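PDB 5VBB: RNA pseudouridylate synthase domain-containing protein 1, which probably acts as an RNA-binding pseudouridine synthase of the RluA family, isomerising uridine to pseudouridine in RNA. Local coordinates for residues S15-V20 against T217-V222; G105-S110 against T146-L151; V150-L155 against W238-L243. One frame throughout, in Å; residues are numbered along the deposited sequence.

Contact 1 of 3, residues S15-V20 against T217-V222; sequences SRDFLV and TDTECV
Ser-15, Phe-18 and Val-20 face Glu-220, Thr-217 and Val-222 across two backbones that stay apart, the nearest CA atoms, those of Phe-18 and Val-222, being 7.6 Å from each other, so side chains alone make the contact. Its polar end is a hydrogen bond from Ser-15 OG to Glu-220 OE2, 2.7 Å, which lands on the syn lone pair of the carboxylate. Glu-220 gets there with CG anti to the backbone N (chi1 -171°) and the chain extended beyond it. Ser-15 OG also accepts from Asp-17 N and, at 2.9 Å, from Phe-18 N; these ST-turn and ST-motif bonds hold the hydroxyl while it donates. The Glu-220 carboxylate meets the edge of the Phe-18 ring, their planes 85° apart, its OE2 3.7 Å from CD2. One face of the same ring takes Val-222 CG2, a CH-pi contact 3.9 Å from the centroid, and Thr-217 CG2, its side chain running head-on to that of Phe-18, comes up to CZ. Farther along, Val-20 CG2 and Val-222 CG1 touch at 3.5 Å. Thr-217 OG1 donates back to Glu-220 O, 2.6 Å. Asp-17 OD2 comes within 3.9 Å of Glu-220 OE1, like charges that would tend to raise their proton affinity. Asn-79 binds Asp-17 and Tyr-13 binds Glu-220 OE2, so neutral hydrogen bonds probably offset that repulsion beside an apolar patch joining strand 18-23 to the hairpin 208-216/221-225.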
# COMPACT_ATOMS: atom_id res chain seq x y z
N SER A 15 -15.46 -10.19 11.61
CA SER A 15 -15.66 -11.39 12.39
C SER A 15 -15.90 -10.98 13.85
O SER A 15 -15.98 -9.79 14.15
CB SER A 15 -14.44 -12.31 12.29
OG SER A 15 -13.35 -11.83 13.04
N ARG A 16 -15.97 -11.96 14.75
CA ARG A 16 -16.11 -11.70 16.18
C ARG A 16 -14.86 -11.01 16.74
O ARG A 16 -14.97 -10.17 17.61
CB ARG A 16 -16.29 -13.04 16.93
CG ARG A 16 -17.62 -13.76 16.60
CD ARG A 16 -17.55 -15.28 16.83
NE ARG A 16 -17.40 -15.64 18.24
CZ ARG A 16 -18.34 -15.52 19.17
NH1 ARG A 16 -19.55 -15.06 18.84
NH2 ARG A 16 -18.09 -15.85 20.43
N ASP A 17 -13.69 -11.36 16.19
CA ASP A 17 -12.38 -10.93 16.68
C ASP A 17 -11.68 -9.86 15.87
O ASP A 17 -10.81 -9.19 16.42
CB ASP A 17 -11.46 -12.16 16.71
CG ASP A 17 -11.76 -13.13 17.83
OD1 ASP A 17 -12.10 -12.68 18.94
OD2 ASP A 17 -11.62 -14.35 17.60
N PHE A 18 -11.96 -9.76 14.56
CA PHE A 18 -11.27 -8.82 13.71
C PHE A 18 -12.21 -8.05 12.83
O PHE A 18 -13.25 -8.54 12.43
CB PHE A 18 -10.26 -9.55 12.81
CG PHE A 18 -9.14 -10.17 13.59
CD1 PHE A 18 -8.10 -9.40 14.09
CD2 PHE A 18 -9.14 -11.53 13.88
CE1 PHE A 18 -7.04 -9.99 14.75
CE2 PHE A 18 -8.11 -12.11 14.59
CZ PHE A 18 -7.05 -11.34 15.01
N LEU A 19 -11.75 -6.88 12.45
CA LEU A 19 -12.42 -5.99 11.54
C LEU A 19 -11.34 -5.49 10.58
O LEU A 19 -10.28 -5.10 11.05
CB LEU A 19 -13.02 -4.84 12.36
CG LEU A 19 -13.57 -3.65 11.65
CD1 LEU A 19 -14.61 -4.06 10.65
CD2 LEU A 19 -14.19 -2.71 12.65
N VAL A 20 -11.58 -5.53 9.28
CA VAL A 20 -10.65 -5.00 8.26
C VAL A 20 -11.40 -3.91 7.53
O VAL A 20 -12.44 -4.16 6.93
CB VAL A 20 -10.06 -6.02 7.26
CG1 VAL A 20 -8.99 -5.38 6.37
CG2 VAL A 20 -9.50 -7.22 7.98
N THR A 217 -3.51 -15.93 11.85
CA THR A 217 -3.50 -16.05 13.32
C THR A 217 -3.88 -17.47 13.77
O THR A 217 -4.46 -18.24 13.02
CB THR A 217 -4.42 -15.01 14.01
OG1 THR A 217 -5.79 -15.42 13.94
CG2 THR A 217 -4.26 -13.60 13.47
N ASP A 218 -3.56 -17.78 15.03
CA ASP A 218 -3.84 -19.10 15.64
C ASP A 218 -5.32 -19.52 15.51
O ASP A 218 -5.58 -20.67 15.18
CB ASP A 218 -3.41 -19.13 17.11
CG ASP A 218 -3.93 -18.02 18.00
OD1 ASP A 218 -4.76 -17.22 17.53
OD2 ASP A 218 -3.50 -17.94 19.17
N THR A 219 -6.26 -18.58 15.66
CA THR A 219 -7.70 -18.85 15.59
C THR A 219 -8.37 -18.53 14.26
O THR A 219 -9.48 -19.01 14.01
CB THR A 219 -8.41 -18.00 16.66
OG1 THR A 219 -8.08 -16.63 16.45
CG2 THR A 219 -8.02 -18.39 18.07
N GLU A 220 -7.78 -17.64 13.43
CA GLU A 220 -8.47 -17.16 12.25
C GLU A 220 -7.50 -16.68 11.20
O GLU A 220 -6.56 -15.98 11.54
CB GLU A 220 -9.31 -15.98 12.74
CG GLU A 220 -10.30 -15.39 11.76
CD GLU A 220 -11.18 -14.37 12.45
OE1 GLU A 220 -11.44 -14.51 13.66
OE2 GLU A 220 -11.58 -13.39 11.79
N CYS A 221 -7.71 -17.03 9.93
CA CYS A 221 -6.85 -16.51 8.86
C CYS A 221 -7.59 -15.35 8.28
O CYS A 221 -8.54 -15.53 7.50
CB CYS A 221 -6.54 -17.57 7.81
SG CYS A 221 -5.50 -16.99 6.45
N VAL A 222 -7.19 -14.14 8.71
CA VAL A 222 -7.81 -12.90 8.25
C VAL A 222 -7.25 -12.66 6.88
O VAL A 222 -6.07 -12.35 6.78
CB VAL A 222 -7.49 -11.71 9.18
CG1 VAL A 222 -8.10 -10.40 8.65
CG2 VAL A 222 -7.93 -12.00 10.60

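Contact 2 of 3, residues G105-S110 against T146-L151; sequences GHIQES and TDLVVL
Ile-107 and Val-150 make the apolar heart of this contact, where the loop 105-110, the connection between strands 96-104 and 111-114, leans on strand 146-156. Ile-107 CG2 lies 3.6 Å from Val-150 CG2, the two side chains meeting at a slant. The other branch of the isoleucine runs out, extended at chi2 178°, until CD1 meets Leu-148 CD1 tip to tip at 4.2 Å. Leu-148 and Val-150, two residues apart on the strand, thus both turn toward one isoleucine. A carbonyl also presses on the valine: Glu-109 O is 3.2 Å from Val-150 CG2, a tight approach.

Polar pairing across the contact comes down to one backbone hydrogen bond, Val-150 N to Ser-110 O, 2.9 Å long and nearly straight at 172°. Ser-110 directs its side chain away from the strand, and it is the main chain that engages. Gln-245 NE2 also donates to Ser-110 O and to Val-150 O, linking the two backbones a second time.

The bond continues the antiparallel pairing of strand 111-114 with strand 146-156, which Val-112 and Ile-114 carry on to Leu-148 and Thr-146. Arg-111 makes a salt bridge to Asp-147 nearby. Leu-148 also touches Val-164 and Leu-166 of strand 159-168 and Leu-103 of strand 96-104, while Val-149 and Leu-151 pack on Leu-250 of helix 247-256.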
# COMPACT_ATOMS: atom_id res chain seq x y z
N GLY A 105 5.59 6.66 -15.84
CA GLY A 105 6.30 6.00 -16.93
C GLY A 105 5.80 4.59 -17.22
O GLY A 105 5.15 3.96 -16.39
N HIS A 106 6.13 4.10 -18.43
CA HIS A 106 5.82 2.75 -18.90
C HIS A 106 7.00 1.83 -18.53
O HIS A 106 8.07 1.99 -19.11
CB HIS A 106 5.62 2.75 -20.42
CG HIS A 106 4.32 3.37 -20.85
ND1 HIS A 106 4.07 3.68 -22.17
CD2 HIS A 106 3.20 3.60 -20.13
CE1 HIS A 106 2.84 4.17 -22.20
NE2 HIS A 106 2.27 4.12 -20.99
N ILE A 107 6.81 0.89 -17.59
CA ILE A 107 7.88 -0.04 -17.17
C ILE A 107 7.90 -1.15 -18.20
O ILE A 107 6.88 -1.82 -18.36
CB ILE A 107 7.58 -0.54 -15.74
CG1 ILE A 107 7.61 0.66 -14.77
CG2 ILE A 107 8.58 -1.62 -15.31
CD1 ILE A 107 7.29 0.39 -13.30
N GLN A 108 9.02 -1.33 -18.94
CA GLN A 108 9.07 -2.31 -20.03
C GLN A 108 9.28 -3.74 -19.54
O GLN A 108 8.79 -4.65 -20.19
CB GLN A 108 10.13 -1.92 -21.06
CG GLN A 108 9.96 -0.51 -21.63
CD GLN A 108 8.62 -0.28 -22.32
OE1 GLN A 108 8.04 -1.19 -22.93
NE2 GLN A 108 8.12 0.95 -22.27
N GLU A 109 9.93 -3.95 -18.39
CA GLU A 109 10.11 -5.31 -17.81
C GLU A 109 8.75 -5.77 -17.27
O GLU A 109 8.06 -4.96 -16.66
CB GLU A 109 11.10 -5.28 -16.63
CG GLU A 109 12.50 -4.82 -16.97
CD GLU A 109 12.84 -3.34 -16.83
OE1 GLU A 109 12.01 -2.58 -16.30
OE2 GLU A 109 13.94 -2.95 -17.29
N SER A 110 8.38 -7.05 -17.43
CA SER A 110 7.09 -7.53 -16.91
C SER A 110 7.11 -7.67 -15.39
O SER A 110 6.08 -7.50 -14.75
CB SER A 110 6.70 -8.86 -17.56
OG SER A 110 7.35 -9.97 -16.97
N THR A 146 11.08 -5.64 -2.62
CA THR A 146 9.78 -5.38 -3.22
C THR A 146 9.72 -6.06 -4.57
O THR A 146 10.56 -5.83 -5.44
CB THR A 146 9.48 -3.88 -3.45
OG1 THR A 146 9.52 -3.18 -2.22
CG2 THR A 146 8.09 -3.66 -4.05
N ASP A 147 8.73 -6.92 -4.72
CA ASP A 147 8.44 -7.58 -5.97
C ASP A 147 7.39 -6.76 -6.73
O ASP A 147 6.31 -6.52 -6.21
CB ASP A 147 7.95 -8.98 -5.68
CG ASP A 147 7.61 -9.83 -6.87
OD1 ASP A 147 8.26 -9.67 -7.92
OD2 ASP A 147 6.77 -10.73 -6.73
N LEU A 148 7.71 -6.33 -7.92
CA LEU A 148 6.83 -5.47 -8.74
C LEU A 148 6.43 -6.25 -9.99
O LEU A 148 7.31 -6.65 -10.75
CB LEU A 148 7.60 -4.20 -9.13
CG LEU A 148 6.90 -3.11 -9.95
CD1 LEU A 148 7.54 -1.77 -9.74
CD2 LEU A 148 6.92 -3.39 -11.49
N VAL A 149 5.14 -6.34 -10.25
CA VAL A 149 4.58 -6.98 -11.45
C VAL A 149 3.78 -5.90 -12.23
O VAL A 149 2.83 -5.29 -11.69
CB VAL A 149 3.68 -8.20 -11.06
CG1 VAL A 149 3.06 -8.84 -12.29
CG2 VAL A 149 4.48 -9.24 -10.28
N VAL A 150 4.11 -5.71 -13.49
CA VAL A 150 3.43 -4.72 -14.32
C VAL A 150 2.10 -5.30 -14.81
O VAL A 150 2.11 -6.35 -15.44
CB VAL A 150 4.31 -4.23 -15.48
CG1 VAL A 150 3.59 -3.18 -16.30
CG2 VAL A 150 5.63 -3.65 -14.98
N LEU A 151 0.97 -4.63 -14.53
CA LEU A 151 -0.35 -5.10 -14.92
C LEU A 151 -0.76 -4.49 -16.25
O LEU A 151 -1.24 -5.20 -17.13
CB LEU A 151 -1.37 -4.74 -13.86
CG LEU A 151 -1.12 -5.30 -12.49
CD1 LEU A 151 -2.07 -4.66 -11.49
CD2 LEU A 151 -1.15 -6.85 -12.51

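Contact 3 of 3, residues V150-L155 against W238-L243; sequences VLEHGL and WSPHTL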
# COMPACT_ATOMS: atom_id res chain seq x y z
N VAL A 150 4.11 -5.71 -13.49
CA VAL A 150 3.43 -4.72 -14.32
C VAL A 150 2.10 -5.30 -14.81
O VAL A 150 2.11 -6.35 -15.44
CB VAL A 150 4.31 -4.23 -15.48
CG1 VAL A 150 3.59 -3.18 -16.30
CG2 VAL A 150 5.63 -3.65 -14.98
N LEU A 151 0.97 -4.63 -14.53
CA LEU A 151 -0.35 -5.10 -14.92
C LEU A 151 -0.76 -4.49 -16.25
O LEU A 151 -1.24 -5.20 -17.13
CB LEU A 151 -1.37 -4.74 -13.86
CG LEU A 151 -1.12 -5.30 -12.49
CD1 LEU A 151 -2.07 -4.66 -11.49
CD2 LEU A 151 -1.15 -6.85 -12.51
N GLU A 152 -0.59 -3.17 -16.38
CA GLU A 152 -1.02 -2.47 -17.58
C GLU A 152 -0.20 -1.23 -17.82
O GLU A 152 0.35 -0.66 -16.89
CB GLU A 152 -2.52 -1.99 -17.42
CG GLU A 152 -3.62 -3.04 -17.65
CD GLU A 152 -5.05 -2.57 -17.41
OE1 GLU A 152 -5.28 -1.94 -16.35
OE2 GLU A 152 -5.94 -2.82 -18.26
N HIS A 153 -0.17 -0.78 -19.09
CA HIS A 153 0.38 0.52 -19.48
C HIS A 153 -0.84 1.33 -19.89
O HIS A 153 -1.79 0.80 -20.46
CB HIS A 153 1.34 0.44 -20.66
CG HIS A 153 2.68 -0.15 -20.34
ND1 HIS A 153 3.51 -0.60 -21.33
CD2 HIS A 153 3.30 -0.30 -19.14
CE1 HIS A 153 4.58 -1.08 -20.72
NE2 HIS A 153 4.51 -0.89 -19.40
N GLY A 154 -0.78 2.63 -19.63
CA GLY A 154 -1.85 3.54 -20.00
C GLY A 154 -1.44 4.98 -19.82
O GLY A 154 -0.26 5.26 -19.57
N LEU A 155 -2.43 5.88 -19.82
CA LEU A 155 -2.15 7.28 -19.55
C LEU A 155 -2.96 7.69 -18.32
O LEU A 155 -4.12 7.29 -18.20
CB LEU A 155 -2.52 8.20 -20.73
CG LEU A 155 -1.93 7.89 -22.11
CD1 LEU A 155 -2.56 8.74 -23.12
CD2 LEU A 155 -0.41 8.04 -22.12
N TRP A 238 -7.76 7.88 -15.60
CA TRP A 238 -7.00 6.66 -15.86
C TRP A 238 -7.53 6.02 -17.14
O TRP A 238 -8.70 5.61 -17.19
CB TRP A 238 -7.07 5.68 -14.67
CG TRP A 238 -6.54 4.29 -14.92
CD1 TRP A 238 -7.18 3.13 -14.57
CD2 TRP A 238 -5.26 3.90 -15.45
NE1 TRP A 238 -6.42 2.05 -14.95
CE2 TRP A 238 -5.22 2.49 -15.45
CE3 TRP A 238 -4.18 4.60 -16.02
CZ2 TRP A 238 -4.15 1.76 -15.99
CZ3 TRP A 238 -3.12 3.87 -16.55
CH2 TRP A 238 -3.12 2.47 -16.54
N SER A 239 -6.66 5.93 -18.15
CA SER A 239 -6.97 5.37 -19.46
C SER A 239 -5.99 4.22 -19.79
O SER A 239 -4.94 4.44 -20.40
CB SER A 239 -6.92 6.45 -20.52
OG SER A 239 -7.52 5.96 -21.71
N PRO A 240 -6.34 2.99 -19.40
CA PRO A 240 -5.47 1.84 -19.75
C PRO A 240 -5.46 1.59 -21.24
O PRO A 240 -6.52 1.67 -21.85
CB PRO A 240 -6.07 0.66 -18.98
CG PRO A 240 -7.33 1.12 -18.40
CD PRO A 240 -7.55 2.57 -18.66
N HIS A 241 -4.27 1.34 -21.85
CA HIS A 241 -4.18 1.04 -23.29
C HIS A 241 -3.59 -0.34 -23.58
O HIS A 241 -3.99 -0.93 -24.59
CB HIS A 241 -3.42 2.09 -24.11
CG HIS A 241 -2.08 2.55 -23.63
ND1 HIS A 241 -0.94 1.74 -23.74
CD2 HIS A 241 -1.69 3.80 -23.28
CE1 HIS A 241 0.07 2.50 -23.32
NE2 HIS A 241 -0.35 3.74 -22.99
N THR A 242 -2.62 -0.85 -22.78
CA THR A 242 -2.01 -2.17 -23.04
C THR A 242 -2.09 -3.05 -21.81
O THR A 242 -1.63 -2.64 -20.74
CB THR A 242 -0.55 -2.04 -23.46
OG1 THR A 242 -0.45 -1.12 -24.53
CG2 THR A 242 0.07 -3.40 -23.87
N LEU A 243 -2.61 -4.26 -21.96
CA LEU A 243 -2.68 -5.22 -20.88
C LEU A 243 -1.44 -6.09 -20.91
O LEU A 243 -1.19 -6.73 -21.92
CB LEU A 243 -3.92 -6.11 -21.01
CG LEU A 243 -4.12 -7.16 -19.90
CD1 LEU A 243 -4.47 -6.51 -18.58
CD2 LEU A 243 -5.19 -8.14 -20.30
O HOH W 1 -7.28 -0.69 -15.06
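His-153 and Thr-242, with Leu-155 and Ser-239, form the hydrogen-bonded pairs of an antiparallel ladder whose segments run at 130° to each other, N to C. His-153 N donates to Thr-242 O, while His-153 O receives two donors, His-241 N at 2.9 Å and Thr-242 N at 3.0 Å. That doubling is the mark of a classic beta bulge, His-241 and Thr-242 together facing His-153. Ser-239 and Leu-155 exchange bonds both ways.

At the bulge the His-241 ring lies over the opposite backbone: Gly-154 CA sits under one face, a CH-pi contact 3.6 Å from the centroid, and His-153 O lies below the same face. A chi1 of 49°, placing CG between the backbone N and the carbonyl carbon, brings the ring there. Its ND1 shares a hydrogen bond of 3.0 Å with Thr-242 OG1, in the ring plane, which fixes the ring's rotation. Gly-154 CA is packed between this face and the Trp-238 ring, whose CZ3 is 3.7 Å from it.

Glu-152 lies beside Pro-240, OE2 3.6 Å from CB, and its CG meets Leu-243 CD1 at 3.7 Å. A water accepts from Trp-238 NE1 and donates to Glu-152 OE1, 2.7 Å, bridging indole and carboxylate. Farther out, His-106 stacks on His-153 and meets the His-241 ring at a steep angle. Any positive charge on His-153 would probably depend on ND1, since two imidazole-to-carbonyl bonds, His-153 NE2 to Ile-107 O and His-106 NE2 to Gly-154 O, link loop 105-110 to this strand.

How the contacts relate
Contacts 2 and 3 are neighbours, their centres about 11 Å apart, and both build on strand 146-156, sharing Val-150 and Leu-151. His-106 and Ile-107 of the loop in contact 2 reach the histidines of contact 3, joining loop and edge strand. Contact 1 lies about 33 Å and 35 Å from them, centre to centre; its strand 221-225 belongs to the same large sheet, yet its partner, strand 18-23, belongs to another. Chemistry follows place: contact 2 is mostly buried and aliphatic, contact 3 is partly buried and held by backbone bonds with exposed residues outside, and contact 1, also partly buried, relies on side chains, with carboxylates at its outer end.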